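Local coordinates for protein-tyrosine-phosphatase PTP1 (Arabidopsis thaliana, PDB 6KRW), which dephosphorylates phosphotyrosine in proteins and thereby inactivates MAP kinases such as MPK4 in vitro and probably MPK6, modulating plant defence responses, at residues 102-107 and 231-236; 130-135 and 196-201; 218-223 and 249-254. All blocks are in the same frame, centred on the assembly; numbering follows the deposited sequence.

How the interactions relate
All three contacts lie in the tyrosine phosphatase domain, a mixed central sheet with helices packed on it. Interactions 1 and 2, with centres about 11 Å apart, are parallel strand pairs of that sheet; strand 233-236 is the direct neighbour of strand 131-134, so four consecutive strands are linked. Interaction 3 joins helices 214-223 and 242-259, its centre about 11 Å from that of interaction 1 and 13 Å from that of interaction 2. Along the chain, interaction 2 is nested inside the loop closed by interaction 1; interaction 3 opens after interaction 2 has closed and crosses interaction 1, strand 233-236 lying between its helices. Strand 233-236 and helix 242-259 flank the catalytic C237 loop.

Interaction 1. Residues 102-107 and 231-236; sequences SISQFI and GPIIVH
I107 gives more surface to this contact than any other residue, meeting P232 and I233 where strand 106-109 begins to run parallel to strand 233-236. Its CG1 lies 3.8 Å from CB of P232, the two side by side and pointing the same way, and CD1 continues on to CB and CG of the proline ring. With CG1 anti to the carbonyl carbon and beside its own backbone N (chi1 -66°), this branch is turned back along the strand toward the proline. Q105 also lies alongside P232: its CG rests on CA and CB of the proline, and the amide atom NE2 comes to 3.8 Å from CG of the ring.

I233 makes two of the three backbone bonds. Its N donates to O of Q105 and its O accepts from N of I107, both over 2.9 Å. The second bond is the more bent (152° at the hydrogen), and its donor stands 43° out of the carbonyl plane. CA of F106 closes on the same oxygen of I233, at 3.1 Å, in a CA-H...O contact. Further on, N of V235 donates to O of I107, also at 2.9 Å. A water takes the N-H of Q105 and lies within bonding distance of O of G231.

CD2 of F106 lies 3.9 Å from CG2 of V235, and the same ring meets H251 of helix 242-259 edge-to-face. I107 is covered by M123 of helix 117-126, so helices pack on both faces of the pair. The chemistry is a short backbone ladder with hydrocarbon on each side; neighbouring strands take other peptide groups (F106 with I95, I234 with I131 and V133), consistent with a firmly placed strand leading through H236 into the phosphate-binding P-loop of the tyrosine phosphatases, C237 to R243.

Interaction 2. Residues 130-135 and 196-201; sequences PIIVML and VLHIQY
Strands 131-134 and 196-200 run parallel, their axes 4.7 Å apart and 11° from each other, and the register carries on into the flanking residues P130, L135 and Y201. Five backbone hydrogen bonds tie them; in the shortest, from N of M134 to O of I199 (2.7 Å), and in those accepted by O of I132 and O of M134, the donor lies nearly in line with the C=O.

H198 lies between I132 and M134 on one face. CG2 of I132 lies 3.6 Å from CD2 of the imidazole, while SD of M134 approaches at the edge of the ring, 3.6 Å from CE1, in a Met-aromatic contact. With CG anti to the backbone N (chi1 179°) and the chain extended beyond it, M134 carries its sulfur past the ring and its CE methyl to 3.8 Å from NE2 of Q200. NE2 of H198 is hydrogen-bonded to the hydroxyl of Y150, and the amide of Q200 bonds to O of T136 and to R180.

On the other face CD1 of I131 meets CB of L197 at 3.7 Å, and L223 of helix 214-223 packs on both I131 and I199. L135 lies beside C237 and R243 of the catalytic loop. The chemistry thus differs by face: one is purely hydrocarbon; on the other, the partners of H198 NE2 and the Q200 amide are likely to fix how these groups are turned.

Interaction 3. Residues 218-223 and 249-254; sequences EILKRL and AIHNTI
A buried helix-helix contact, with no hydrogen bond across it, joins L220 and L223 of helix 214-223 to H251 and I254 of helix 242-259, on the sheet face that carries F106 and I233. The axes of segments 218-223 and 249-254 cross at -46°, 10.4 Å apart at closest, and one leucine does most of the bridging. L220 sends CD1 over one face of the H251 imidazole, 3.9 Å from its centroid, in a CH-pi contact offset toward ND1, while its CD2 reaches CG1 of I254 at 4.0 Å. L223 comes to the same ring at its edge, CD1 lying 4.0 Å from CE1. With CG anti to the backbone N (chi1 -178°), H251 extends its ring toward both leucines. Both ring nitrogens have partners, ND1 the hydroxyl of Y247 and NE2 that of S104. Putting an alanine at L220 removes both methyls, which is likely to open a gap between the helices and strip I254 and that face of the H251 ring of their cover from helix 214-223. Apolar contact thus holds the helices together, while polar bonds at the ring's rim set how the imidazole is turned.

Interaction 1. Residues 102-107 and 231-236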
loop_
_atom_site.group_PDB
_atom_site.type_symbol
_atom_site.label_atom_id
_atom_site.label_comp_id
_atom_site.label_asym_id
_atom_site.label_seq_id
_atom_site.Cartn_x
_atom_site.Cartn_y
_atom_site.Cartn_z
ATOM N N SER A 102 3.075 -17.152 -1.159
ATOM C CA SER A 102 1.678 -16.857 -1.583
ATOM C C SER A 102 1.177 -15.545 -0.978
ATOM O O SER A 102 0.042 -15.182 -1.280
ATOM C CB SER A 102 0.755 -17.993 -1.224
ATOM O OG SER A 102 1.220 -19.208 -1.785
ATOM N N ILE A 103 1.966 -14.892 -0.113
ATOM C CA ILE A 103 1.519 -13.666 0.605
ATOM C C ILE A 103 2.460 -12.517 0.249
ATOM O O ILE A 103 3.663 -12.620 0.521
ATOM C CB ILE A 103 1.405 -13.940 2.112
ATOM C CG1 ILE A 103 0.477 -15.134 2.358
ATOM C CG2 ILE A 103 0.933 -12.677 2.812
ATOM C CD1 ILE A 103 0.482 -15.642 3.746
ATOM N N SER A 104 1.918 -11.471 -0.393
ATOM C CA SER A 104 2.683 -10.272 -0.786
ATOM C C SER A 104 3.208 -9.543 0.453
ATOM O O SER A 104 2.506 -9.482 1.490
ATOM C CB SER A 104 1.857 -9.307 -1.581
ATOM O OG SER A 104 1.220 -9.957 -2.695
ATOM N N GLN A 105 4.361 -8.926 0.274
ATOM C CA GLN A 105 4.840 -7.898 1.200
ATOM C C GLN A 105 4.655 -6.548 0.515
ATOM O O GLN A 105 4.628 -6.489 -0.762
ATOM C CB GLN A 105 6.278 -8.180 1.623
ATOM C CG GLN A 105 7.314 -8.016 0.551
ATOM C CD GLN A 105 8.684 -8.486 0.975
ATOM O OE1 GLN A 105 9.023 -8.495 2.181
ATOM N NE2 GLN A 105 9.497 -8.842 -0.016
ATOM N N PHE A 106 4.501 -5.522 1.310
ATOM C CA PHE A 106 4.288 -4.153 0.810
ATOM C C PHE A 106 5.371 -3.219 1.290
ATOM O O PHE A 106 5.950 -3.391 2.372
ATOM C CB PHE A 106 2.938 -3.586 1.230
ATOM C CG PHE A 106 1.797 -4.548 1.099
ATOM C CD1 PHE A 106 1.428 -5.373 2.143
ATOM C CD2 PHE A 106 1.056 -4.614 -0.076
ATOM C CE1 PHE A 106 0.381 -6.263 2.036
ATOM C CE2 PHE A 106 -0.015 -5.486 -0.182
ATOM C CZ PHE A 106 -0.361 -6.314 0.865
ATOM N N ILE A 107 5.610 -2.181 0.529
ATOM C CA ILE A 107 6.255 -0.943 0.984
ATOM C C ILE A 107 5.202 0.137 1.091
ATOM O O ILE A 107 4.667 0.566 0.035
ATOM C CB ILE A 107 7.457 -0.546 0.139
ATOM C CG1 ILE A 107 8.578 -1.575 0.281
ATOM C CG2 ILE A 107 7.933 0.837 0.511
ATOM C CD1 ILE A 107 9.725 -1.344 -0.675
ATOM N N GLY A 231 8.822 -9.180 -5.758
ATOM C CA GLY A 231 9.282 -8.054 -4.936
ATOM C C GLY A 231 8.120 -7.403 -4.211
ATOM O O GLY A 231 6.964 -7.769 -4.409
ATOM N N PRO A 232 8.409 -6.459 -3.297
ATOM C CA PRO A 232 7.366 -5.767 -2.561
ATOM C C PRO A 232 6.455 -4.955 -3.493
ATOM O O PRO A 232 6.906 -4.403 -4.463
ATOM C CB PRO A 232 8.115 -4.844 -1.585
ATOM C CG PRO A 232 9.539 -5.348 -1.579
ATOM C CD PRO A 232 9.750 -5.972 -2.953
ATOM N N ILE A 233 5.180 -4.907 -3.138
ATOM C CA ILE A 233 4.189 -4.007 -3.790
ATOM C C ILE A 233 4.241 -2.661 -3.089
ATOM O O ILE A 233 3.993 -2.601 -1.884
ATOM C CB ILE A 233 2.778 -4.603 -3.731
ATOM C CG1 ILE A 233 2.706 -5.888 -4.548
ATOM C CG2 ILE A 233 1.736 -3.577 -4.139
ATOM C CD1 ILE A 233 1.442 -6.651 -4.344
ATOM N N ILE A 234 4.578 -1.617 -3.821
ATOM C CA ILE A 234 4.496 -0.253 -3.279
ATOM C C ILE A 234 3.042 0.144 -3.168
ATOM O O ILE A 234 2.316 0.003 -4.141
ATOM C CB ILE A 234 5.344 0.731 -4.086
ATOM C CG1 ILE A 234 6.829 0.434 -3.901
ATOM C CG2 ILE A 234 5.017 2.146 -3.690
ATOM C CD1 ILE A 234 7.724 1.173 -4.882
ATOM N N VAL A 235 2.636 0.652 -2.031
ATOM C CA VAL A 235 1.288 1.228 -1.829
ATOM C C VAL A 235 1.454 2.599 -1.239
ATOM O O VAL A 235 2.190 2.741 -0.236
ATOM C CB VAL A 235 0.340 0.360 -1.002
ATOM C CG1 VAL A 235 -1.052 0.947 -0.976
ATOM C CG2 VAL A 235 0.320 -1.083 -1.452
ATOM N N HIS A 236 0.856 3.615 -1.858
ATOM C CA HIS A 236 0.992 4.969 -1.298
ATOM C C HIS A 236 -0.291 5.758 -1.519
ATOM O O HIS A 236 -1.025 5.496 -2.496
ATOM C CB HIS A 236 2.208 5.696 -1.853
ATOM C CG HIS A 236 2.034 6.311 -3.212
ATOM N ND1 HIS A 236 1.546 7.582 -3.337
ATOM C CD2 HIS A 236 2.414 5.888 -4.421
ATOM C CE1 HIS A 236 1.528 7.905 -4.647
ATOM N NE2 HIS A 236 2.044 6.861 -5.347
HETATM O O HOH W 1 5.611 -9.299 -2.303
#

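Interaction 2. Residues 130-135 and 196-201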
loop_
_atom_site.group_PDB
_atom_site.type_symbol
_atom_site.label_atom_id
_atom_site.label_comp_id
_atom_site.label_asym_id
_atom_site.label_seq_id
_atom_site.Cartn_x
_atom_site.Cartn_y
_atom_site.Cartn_z
ATOM N N PRO A 130 7.593 -4.681 -8.424
ATOM C CA PRO A 130 6.914 -4.851 -9.712
ATOM C C PRO A 130 5.668 -3.973 -9.909
ATOM O O PRO A 130 5.220 -3.818 -11.066
ATOM C CB PRO A 130 6.538 -6.335 -9.683
ATOM C CG PRO A 130 6.326 -6.630 -8.221
ATOM C CD PRO A 130 7.437 -5.852 -7.545
ATOM N N ILE A 131 5.123 -3.434 -8.815
ATOM C CA ILE A 131 3.787 -2.770 -8.791
ATOM C C ILE A 131 3.908 -1.520 -7.941
ATOM O O ILE A 131 4.465 -1.604 -6.843
ATOM C CB ILE A 131 2.704 -3.701 -8.208
ATOM C CG1 ILE A 131 2.579 -5.005 -9.002
ATOM C CG2 ILE A 131 1.365 -2.981 -8.061
ATOM C CD1 ILE A 131 2.077 -4.874 -10.378
ATOM N N ILE A 132 3.257 -0.459 -8.349
ATOM C CA ILE A 132 2.915 0.720 -7.537
ATOM C C ILE A 132 1.405 0.890 -7.525
ATOM O O ILE A 132 0.807 1.008 -8.596
ATOM C CB ILE A 132 3.605 1.982 -8.032
ATOM C CG1 ILE A 132 5.122 1.846 -8.025
ATOM C CG2 ILE A 132 3.140 3.173 -7.242
ATOM C CD1 ILE A 132 5.843 2.915 -8.842
ATOM N N VAL A 133 0.822 0.911 -6.351
ATOM C CA VAL A 133 -0.595 1.213 -6.087
ATOM C C VAL A 133 -0.663 2.615 -5.536
ATOM O O VAL A 133 -0.161 2.874 -4.415
ATOM C CB VAL A 133 -1.283 0.185 -5.192
ATOM C CG1 VAL A 133 -2.721 0.545 -4.934
ATOM C CG2 VAL A 133 -1.123 -1.219 -5.731
ATOM N N MET A 134 -1.301 3.493 -6.297
ATOM C CA MET A 134 -1.443 4.907 -5.922
ATOM C C MET A 134 -2.908 5.196 -5.622
ATOM O O MET A 134 -3.735 5.075 -6.555
ATOM C CB MET A 134 -0.973 5.776 -7.084
ATOM C CG MET A 134 -1.100 7.234 -6.814
ATOM S SD MET A 134 -0.351 8.175 -8.121
ATOM C CE MET A 134 -0.627 9.804 -7.453
ATOM N N LEU A 135 -3.256 5.630 -4.412
ATOM C CA LEU A 135 -4.655 5.747 -3.934
ATOM C C LEU A 135 -5.007 7.204 -3.669
ATOM O O LEU A 135 -5.844 7.466 -2.835
ATOM C CB LEU A 135 -4.807 4.900 -2.665
ATOM C CG LEU A 135 -4.473 3.431 -2.854
ATOM C CD1 LEU A 135 -4.402 2.732 -1.477
ATOM C CD2 LEU A 135 -5.458 2.732 -3.769
ATOM N N VAL A 196 7.526 -1.635 -14.476
ATOM C CA VAL A 196 6.688 -1.439 -13.274
ATOM C C VAL A 196 5.269 -1.127 -13.719
ATOM O O VAL A 196 5.096 -0.171 -14.496
ATOM C CB VAL A 196 7.253 -0.301 -12.414
ATOM C CG1 VAL A 196 6.366 -0.074 -11.203
ATOM C CG2 VAL A 196 8.700 -0.577 -12.020
ATOM N N LEU A 197 4.301 -1.887 -13.221
ATOM C CA LEU A 197 2.874 -1.526 -13.439
ATOM C C LEU A 197 2.422 -0.563 -12.340
ATOM O O LEU A 197 2.498 -0.904 -11.132
ATOM C CB LEU A 197 1.978 -2.764 -13.465
ATOM C CG LEU A 197 0.498 -2.466 -13.740
ATOM C CD1 LEU A 197 0.295 -1.869 -15.126
ATOM C CD2 LEU A 197 -0.329 -3.730 -13.558
ATOM N N HIS A 198 2.023 0.623 -12.756
ATOM C CA HIS A 198 1.495 1.703 -11.902
ATOM C C HIS A 198 -0.018 1.706 -12.001
ATOM O O HIS A 198 -0.562 1.836 -13.122
ATOM C CB HIS A 198 2.142 3.022 -12.275
ATOM C CG HIS A 198 1.826 4.181 -11.405
ATOM N ND1 HIS A 198 0.701 4.965 -11.555
ATOM C CD2 HIS A 198 2.537 4.722 -10.383
ATOM C CE1 HIS A 198 0.725 5.963 -10.699
ATOM N NE2 HIS A 198 1.847 5.810 -9.926
ATOM N N ILE A 199 -0.679 1.581 -10.866
ATOM C CA ILE A 199 -2.161 1.564 -10.776
ATOM C C ILE A 199 -2.589 2.763 -9.950
ATOM O O ILE A 199 -2.264 2.810 -8.762
ATOM C CB ILE A 199 -2.681 0.233 -10.205
ATOM C CG1 ILE A 199 -2.131 -0.976 -10.957
ATOM C CG2 ILE A 199 -4.191 0.222 -10.170
ATOM C CD1 ILE A 199 -2.494 -2.309 -10.319
ATOM N N GLN A 200 -3.315 3.690 -10.559
ATOM C CA GLN A 200 -3.820 4.877 -9.847
ATOM C C GLN A 200 -5.342 4.827 -9.712
ATOM O O GLN A 200 -6.016 4.606 -10.737
ATOM C CB GLN A 200 -3.385 6.169 -10.527
ATOM C CG GLN A 200 -3.885 7.381 -9.752
ATOM C CD GLN A 200 -3.590 8.719 -10.375
ATOM O OE1 GLN A 200 -3.221 8.820 -11.545
ATOM N NE2 GLN A 200 -3.807 9.760 -9.591
ATOM N N TYR A 201 -5.841 5.109 -8.516
ATOM C CA TYR A 201 -7.276 5.189 -8.161
ATOM C C TYR A 201 -7.600 6.600 -7.625
ATOM O O TYR A 201 -7.303 6.888 -6.484
ATOM C CB TYR A 201 -7.636 4.095 -7.165
ATOM C CG TYR A 201 -9.086 4.079 -6.781
ATOM C CD1 TYR A 201 -10.083 4.362 -7.711
ATOM C CD2 TYR A 201 -9.476 3.753 -5.502
ATOM C CE1 TYR A 201 -11.426 4.347 -7.360
ATOM C CE2 TYR A 201 -10.808 3.719 -5.137
ATOM C CZ TYR A 201 -11.789 4.003 -6.065
ATOM O OH TYR A 201 -13.090 3.960 -5.667
#

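Interaction 3. Residues 218-223 and 249-254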
loop_
_atom_site.group_PDB
_atom_site.type_symbol
_atom_site.label_atom_id
_atom_site.label_comp_id
_atom_site.label_asym_id
_atom_site.label_seq_id
_atom_site.Cartn_x
_atom_site.Cartn_y
_atom_site.Cartn_z
ATOM N N GLU A 218 -11.000 -4.467 -7.798
ATOM C CA GLU A 218 -10.355 -4.721 -9.102
ATOM C C GLU A 218 -8.829 -4.620 -8.969
ATOM O O GLU A 218 -8.123 -5.396 -9.628
ATOM C CB GLU A 218 -10.912 -3.766 -10.153
ATOM C CG GLU A 218 -10.355 -4.080 -11.521
ATOM C CD GLU A 218 -10.934 -3.267 -12.665
ATOM O OE1 GLU A 218 -12.130 -2.961 -12.635
ATOM O OE2 GLU A 218 -10.130 -2.844 -13.456
ATOM N N ILE A 219 -8.326 -3.694 -8.157
ATOM C CA ILE A 219 -6.849 -3.629 -7.943
ATOM C C ILE A 219 -6.381 -4.989 -7.415
ATOM O O ILE A 219 -5.435 -5.557 -7.960
ATOM C CB ILE A 219 -6.481 -2.503 -6.972
ATOM C CG1 ILE A 219 -6.938 -1.131 -7.464
ATOM C CG2 ILE A 219 -4.982 -2.540 -6.656
ATOM C CD1 ILE A 219 -6.751 -0.015 -6.468
ATOM N N LEU A 220 -7.065 -5.524 -6.407
ATOM C CA LEU A 220 -6.641 -6.829 -5.845
ATOM C C LEU A 220 -6.755 -7.925 -6.903
ATOM O O LEU A 220 -5.839 -8.761 -7.023
ATOM C CB LEU A 220 -7.498 -7.143 -4.613
ATOM C CG LEU A 220 -7.312 -8.539 -4.026
ATOM C CD1 LEU A 220 -5.850 -8.765 -3.630
ATOM C CD2 LEU A 220 -8.224 -8.735 -2.819
ATOM N N LYS A 221 -7.833 -7.906 -7.691
ATOM C CA LYS A 221 -8.017 -8.950 -8.723
ATOM C C LYS A 221 -6.875 -8.897 -9.744
ATOM O O LYS A 221 -6.395 -9.984 -10.159
ATOM C CB LYS A 221 -9.363 -8.762 -9.403
ATOM C CG LYS A 221 -10.555 -9.069 -8.517
ATOM C CD LYS A 221 -11.880 -8.785 -9.207
ATOM C CE LYS A 221 -13.067 -8.913 -8.271
ATOM N NZ LYS A 221 -13.244 -10.301 -7.779
ATOM N N ARG A 222 -6.426 -7.699 -10.111
ATOM C CA ARG A 222 -5.308 -7.580 -11.088
ATOM C C ARG A 222 -3.992 -8.055 -10.464
ATOM O O ARG A 222 -3.103 -8.490 -11.188
ATOM C CB ARG A 222 -5.203 -6.143 -11.589
ATOM C CG ARG A 222 -6.376 -5.744 -12.473
ATOM C CD ARG A 222 -6.278 -4.307 -12.944
ATOM N NE ARG A 222 -7.395 -4.009 -13.848
ATOM C CZ ARG A 222 -7.467 -4.378 -15.109
ATOM N NH1 ARG A 222 -8.543 -4.068 -15.825
ATOM N NH2 ARG A 222 -6.468 -5.058 -15.644
ATOM N N LEU A 223 -3.889 -8.003 -9.136
ATOM C CA LEU A 223 -2.609 -8.346 -8.466
ATOM C C LEU A 223 -2.599 -9.793 -7.976
ATOM O O LEU A 223 -1.515 -10.239 -7.546
ATOM C CB LEU A 223 -2.360 -7.368 -7.318
ATOM C CG LEU A 223 -2.205 -5.896 -7.715
ATOM C CD1 LEU A 223 -1.809 -5.063 -6.498
ATOM C CD2 LEU A 223 -1.199 -5.705 -8.855
ATOM N N ALA A 249 -4.708 -3.941 4.151
ATOM C CA ALA A 249 -5.489 -4.850 5.012
ATOM C C ALA A 249 -6.364 -5.761 4.157
ATOM O O ALA A 249 -6.504 -6.962 4.439
ATOM C CB ALA A 249 -6.279 -4.098 6.039
ATOM N N ILE A 250 -7.000 -5.199 3.124
ATOM C CA ILE A 250 -7.893 -6.032 2.268
ATOM C C ILE A 250 -7.049 -7.063 1.520
ATOM O O ILE A 250 -7.377 -8.272 1.531
ATOM C CB ILE A 250 -8.691 -5.117 1.322
ATOM C CG1 ILE A 250 -9.593 -4.153 2.098
ATOM C CG2 ILE A 250 -9.456 -5.957 0.287
ATOM C CD1 ILE A 250 -10.062 -2.928 1.281
ATOM N N HIS A 251 -5.989 -6.609 0.876
ATOM C CA HIS A 251 -5.112 -7.485 0.067
ATOM C C HIS A 251 -4.501 -8.582 0.940
ATOM O O HIS A 251 -4.556 -9.771 0.598
ATOM C CB HIS A 251 -4.075 -6.590 -0.598
ATOM C CG HIS A 251 -3.110 -7.256 -1.501
ATOM N ND1 HIS A 251 -2.860 -6.757 -2.761
ATOM C CD2 HIS A 251 -2.307 -8.331 -1.360
ATOM C CE1 HIS A 251 -1.921 -7.487 -3.336
ATOM N NE2 HIS A 251 -1.586 -8.470 -2.516
ATOM N N ASN A 252 -3.978 -8.175 2.082
ATOM C CA ASN A 252 -3.286 -9.128 2.972
ATOM C C ASN A 252 -4.281 -10.134 3.554
ATOM O O ASN A 252 -3.965 -11.345 3.656
ATOM C CB ASN A 252 -2.626 -8.317 4.073
ATOM C CG ASN A 252 -1.808 -9.158 5.040
ATOM O OD1 ASN A 252 -2.180 -9.256 6.221
ATOM N ND2 ASN A 252 -0.736 -9.742 4.541
ATOM N N THR A 253 -5.469 -9.677 3.942
ATOM C CA THR A 253 -6.451 -10.579 4.565
ATOM C C THR A 253 -6.845 -11.658 3.562
ATOM O O THR A 253 -6.925 -12.843 3.915
ATOM C CB THR A 253 -7.659 -9.804 5.089
ATOM O OG1 THR A 253 -7.204 -8.908 6.126
ATOM C CG2 THR A 253 -8.732 -10.733 5.607
ATOM N N ILE A 254 -7.234 -11.237 2.356
ATOM C CA ILE A 254 -7.671 -12.229 1.336
ATOM C C ILE A 254 -6.547 -13.228 1.048
ATOM O O ILE A 254 -6.821 -14.436 1.041
ATOM C CB ILE A 254 -8.174 -11.498 0.083
ATOM C CG1 ILE A 254 -9.441 -10.702 0.402
ATOM C CG2 ILE A 254 -8.345 -12.471 -1.073
ATOM C CD1 ILE A 254 -10.657 -11.523 0.689
#